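Local coordinates for HTH cro/C1-type domain-containing protein (Pseudomonas aeruginosa PAO1, PDB 7CSW) that probably binds DNA through a Cro/C1-type helix-turn-helix domain, at residues Glu13-Glu18 with Asp43-Gln48. Sequence-based numbering, arbitrary orientation.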
ATOM      1  N   GLU A  13      -7.618   2.173  13.814  1.00 26.79           N
ATOM      2  CA  GLU A  13      -8.302   1.533  14.935  1.00 31.43           C
ATOM      3  C   GLU A  13      -7.338   0.676  15.746  1.00 29.35           C
ATOM      4  O   GLU A  13      -7.394   0.664  16.982  1.00 27.88           O
ATOM      5  CB  GLU A  13      -9.483   0.702  14.437  1.00 31.54           C
ATOM      6  CG  GLU A  13     -10.333   0.152  15.577  1.00 37.22           C
ATOM      7  CD  GLU A  13     -11.393  -0.825  15.111  1.00 37.94           C
ATOM      8  OE1 GLU A  13     -11.502  -1.913  15.718  1.00 41.96           O
ATOM      9  OE2 GLU A  13     -12.117  -0.504  14.142  1.00 38.47           O
ATOM     10  N   ILE A  14      -6.435  -0.037  15.068  1.00 24.87           N
ATOM     11  CA  ILE A  14      -5.403  -0.798  15.771  1.00 25.03           C
ATOM     12  C   ILE A  14      -4.463   0.134  16.513  1.00 26.22           C
ATOM     13  O   ILE A  14      -4.153  -0.074  17.696  1.00 26.77           O
ATOM     14  CB  ILE A  14      -4.631  -1.702  14.789  1.00 25.96           C
ATOM     15  CG1 ILE A  14      -5.457  -2.929  14.424  1.00 33.06           C
ATOM     16  CG2 ILE A  14      -3.333  -2.176  15.419  1.00 27.28           C
ATOM     17  CD1 ILE A  14      -6.394  -2.725  13.298  1.00 33.76           C
ATOM     18  N   LEU A  15      -3.995   1.193  15.838  1.00 23.98           N
ATOM     19  CA  LEU A  15      -3.124   2.168  16.484  1.00 22.43           C
ATOM     20  C   LEU A  15      -3.752   2.691  17.767  1.00 27.24           C
ATOM     21  O   LEU A  15      -3.118   2.686  18.824  1.00 25.37           O
ATOM     22  CB  LEU A  15      -2.822   3.334  15.539  1.00 27.61           C
ATOM     23  CG  LEU A  15      -1.977   4.469  16.133  1.00 26.40           C
ATOM     24  CD1 LEU A  15      -0.726   3.924  16.825  1.00 23.89           C
ATOM     25  CD2 LEU A  15      -1.588   5.459  15.049  1.00 24.56           C
ATOM     26  N   ARG A  16      -5.009   3.125  17.690  1.00 25.43           N
ATOM     27  CA  ARG A  16      -5.683   3.657  18.875  1.00 29.71           C
ATOM     28  C   ARG A  16      -5.913   2.569  19.918  1.00 30.40           C
ATOM     29  O   ARG A  16      -5.527   2.727  21.080  1.00 33.42           O
ATOM     30  CB  ARG A  16      -7.007   4.308  18.477  1.00 30.37           C
ATOM     31  CG  ARG A  16      -7.872   4.745  19.641  1.00 38.81           C
ATOM     32  CD  ARG A  16      -9.143   5.417  19.146  1.00 43.94           C
ATOM     33  NE  ARG A  16      -9.799   4.637  18.098  1.00 42.52           N
ATOM     34  CZ  ARG A  16     -10.691   3.679  18.323  1.00 44.53           C
ATOM     35  NH1 ARG A  16     -11.049   3.383  19.570  1.00 51.75           N
ATOM     36  NH2 ARG A  16     -11.229   3.017  17.299  1.00 45.73           N
ATOM     37  N   ASP A  17      -6.524   1.448  19.523  1.00 30.10           N
ATOM     38  CA  ASP A  17      -6.942   0.460  20.519  1.00 33.48           C
ATOM     39  C   ASP A  17      -5.784  -0.406  21.001  1.00 36.53           C
ATOM     40  O   ASP A  17      -5.672  -0.677  22.206  1.00 36.12           O
ATOM     41  CB  ASP A  17      -8.064  -0.414  19.962  1.00 34.66           C
ATOM     42  CG  ASP A  17      -9.349   0.365  19.744  1.00 43.79           C
ATOM     43  OD1 ASP A  17      -9.428   1.528  20.208  1.00 44.06           O
ATOM     44  OD2 ASP A  17     -10.279  -0.183  19.118  1.00 45.90           O
ATOM     45  N   GLU A  18      -4.912  -0.841  20.090  1.00 31.84           N
ATOM     46  CA  GLU A  18      -3.855  -1.784  20.441  1.00 33.24           C
ATOM     47  C   GLU A  18      -2.614  -1.114  21.019  1.00 35.11           C
ATOM     48  O   GLU A  18      -1.806  -1.794  21.664  1.00 35.28           O
ATOM     49  CB  GLU A  18      -3.442  -2.600  19.210  1.00 32.58           C
ATOM     50  CG  GLU A  18      -4.440  -3.642  18.768  1.00 41.53           C
ATOM     51  CD  GLU A  18      -4.948  -4.467  19.925  1.00 50.35           C
ATOM     52  OE1 GLU A  18      -6.139  -4.325  20.280  1.00 51.94           O
ATOM     53  OE2 GLU A  18      -4.146  -5.244  20.488  1.00 56.31           O
ATOM     54  N   ASP A  43      -5.301  12.374  12.548  1.00 22.65           N
ATOM     55  CA  ASP A  43      -6.075  11.985  11.373  1.00 25.04           C
ATOM     56  C   ASP A  43      -6.075  10.469  11.176  1.00 28.36           C
ATOM     57  O   ASP A  43      -7.072   9.896  10.721  1.00 31.00           O
ATOM     58  CB  ASP A  43      -5.522  12.693  10.137  1.00 29.16           C
ATOM     59  CG  ASP A  43      -5.829  14.189  10.136  1.00 33.40           C
ATOM     60  OD1 ASP A  43      -6.714  14.619  10.911  1.00 38.27           O
ATOM     61  OD2 ASP A  43      -5.181  14.927   9.370  1.00 32.90           O
ATOM     62  N   ILE A  44      -4.958   9.805  11.496  1.00 24.69           N
ATOM     63  CA  ILE A  44      -4.911   8.343  11.438  1.00 24.50           C
ATOM     64  C   ILE A  44      -5.870   7.741  12.454  1.00 26.81           C
ATOM     65  O   ILE A  44      -6.664   6.851  12.135  1.00 25.67           O
ATOM     66  CB  ILE A  44      -3.468   7.848  11.651  1.00 23.85           C
ATOM     67  CG1 ILE A  44      -2.586   8.250  10.463  1.00 25.20           C
ATOM     68  CG2 ILE A  44      -3.419   6.328  11.836  1.00 26.67           C
ATOM     69  CD1 ILE A  44      -1.130   7.923  10.651  1.00 22.87           C
ATOM     70  N   VAL A  45      -5.820   8.227  13.701  1.00 24.69           N
ATOM     71  CA  VAL A  45      -6.654   7.656  14.759  1.00 33.65           C
ATOM     72  C   VAL A  45      -8.139   7.899  14.497  1.00 31.06           C
ATOM     73  O   VAL A  45      -8.980   7.058  14.849  1.00 28.77           O
ATOM     74  CB  VAL A  45      -6.226   8.207  16.134  1.00 28.25           C
ATOM     75  CG1 VAL A  45      -7.203   7.788  17.217  1.00 35.31           C
ATOM     76  CG2 VAL A  45      -4.813   7.729  16.477  1.00 28.63           C
ATOM     77  N   ARG A  46      -8.493   9.030  13.887  1.00 29.30           N
ATOM     78  CA  ARG A  46      -9.873   9.269  13.475  1.00 30.57           C
ATOM     79  C   ARG A  46     -10.247   8.493  12.216  1.00 32.85           C
ATOM     80  O   ARG A  46     -11.353   8.682  11.693  1.00 29.80           O
ATOM     81  CB  ARG A  46     -10.112  10.768  13.239  1.00 34.73           C
ATOM     82  CG  ARG A  46     -10.037  11.666  14.493  1.00 39.64           C
ATOM     83  CD  ARG A  46     -10.589  13.093  14.224  1.00 40.15           C
ATOM     84  NE  ARG A  46     -11.509  13.149  13.083  1.00 53.64           N
ATOM     85  CZ  ARG A  46     -11.174  13.548  11.853  1.00 56.83           C
ATOM     86  NH1 ARG A  46      -9.931  13.938  11.595  1.00 49.27           N
ATOM     87  NH2 ARG A  46     -12.075  13.551  10.874  1.00 56.14           N
ATOM     88  N   GLU A  47      -9.346   7.653  11.704  1.00 31.33           N
ATOM     89  CA  GLU A  47      -9.592   6.852  10.500  1.00 30.13           C
ATOM     90  C   GLU A  47      -9.948   7.726   9.300  1.00 30.64           C
ATOM     91  O   GLU A  47     -10.783   7.359   8.467  1.00 29.87           O
ATOM     92  CB  GLU A  47     -10.670   5.792  10.757  1.00 30.78           C
ATOM     93  CG  GLU A  47     -10.391   4.993  12.023  1.00 29.40           C
ATOM     94  CD  GLU A  47     -11.430   3.921  12.305  1.00 29.87           C
ATOM     95  OE1 GLU A  47     -11.557   3.521  13.483  1.00 36.93           O
ATOM     96  OE2 GLU A  47     -12.107   3.476  11.354  1.00 36.62           O
ATOM     97  N   GLN A  48      -9.276   8.875   9.182  1.00 29.01           N
ATOM     98  CA  GLN A  48      -9.420   9.749   8.025  1.00 31.24           C
ATOM     99  C   GLN A  48      -8.158   9.831   7.177  1.00 33.02           C
ATOM    100  O   GLN A  48      -8.175  10.471   6.118  1.00 34.62           O
ATOM    101  CB  GLN A  48      -9.842  11.154   8.471  1.00 32.71           C
ATOM    102  CG  GLN A  48     -11.334  11.227   8.808  1.00 43.29           C
ATOM    103  CD  GLN A  48     -12.233  11.177   7.561  1.00 48.47           C
ATOM    104  OE1 GLN A  48     -13.252  10.476   7.542  1.00 50.12           O
ATOM    105  NE2 GLN A  48     -11.865  11.935   6.528  1.00 52.78           N
TER
HETATM  106  O   HOH W   1     -11.872   0.637  11.508  1.00 37.46           O
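R16 lies across V45 at about a right angle, and the aliphatic part of the arginine makes the contact: CD of R16 is 3.6 Å from CG1 of V45, and CB of R16 is 3.7 Å from the same methyl. On the buried side, L15 CD2 reaches I44 CG2 at 3.8 Å and sits farther, 4.2 Å, from V45 CG2; F63 and W70 also touch L15, while M55 touches I44. This packing joins helix 11-23 to the C-terminal end of helix 38-45, probably the recognition helix of the helix-turn-helix, which helix 27-34 precedes. The nearest atom of the two segments is about 5 Å from the bound nucleic acid. Helix 38-45 ends in a Schellman motif: E47 has positive phi (57°), Q48 N bonds to D43 O and E47 N to I44 O.

E47 in that turn faces the charged groups of helix 11-23. With CG of R16 anti to the backbone N (chi1 173°), a bend at chi3 brings the guanidinium edge to V45 O and E47 OE1, both near its plane; guanidinium and carboxylate planes are 13° apart. NH2 of R16 and OE1 of E47 form a long salt bridge at 3.9 Å. NH1 of R16 also forms a salt bridge with OD1 of D17, linking D17 and E47 through R16. E13 and E47 bring like charges close together, and a water donates to OE2 of both, 2.9 Å from each.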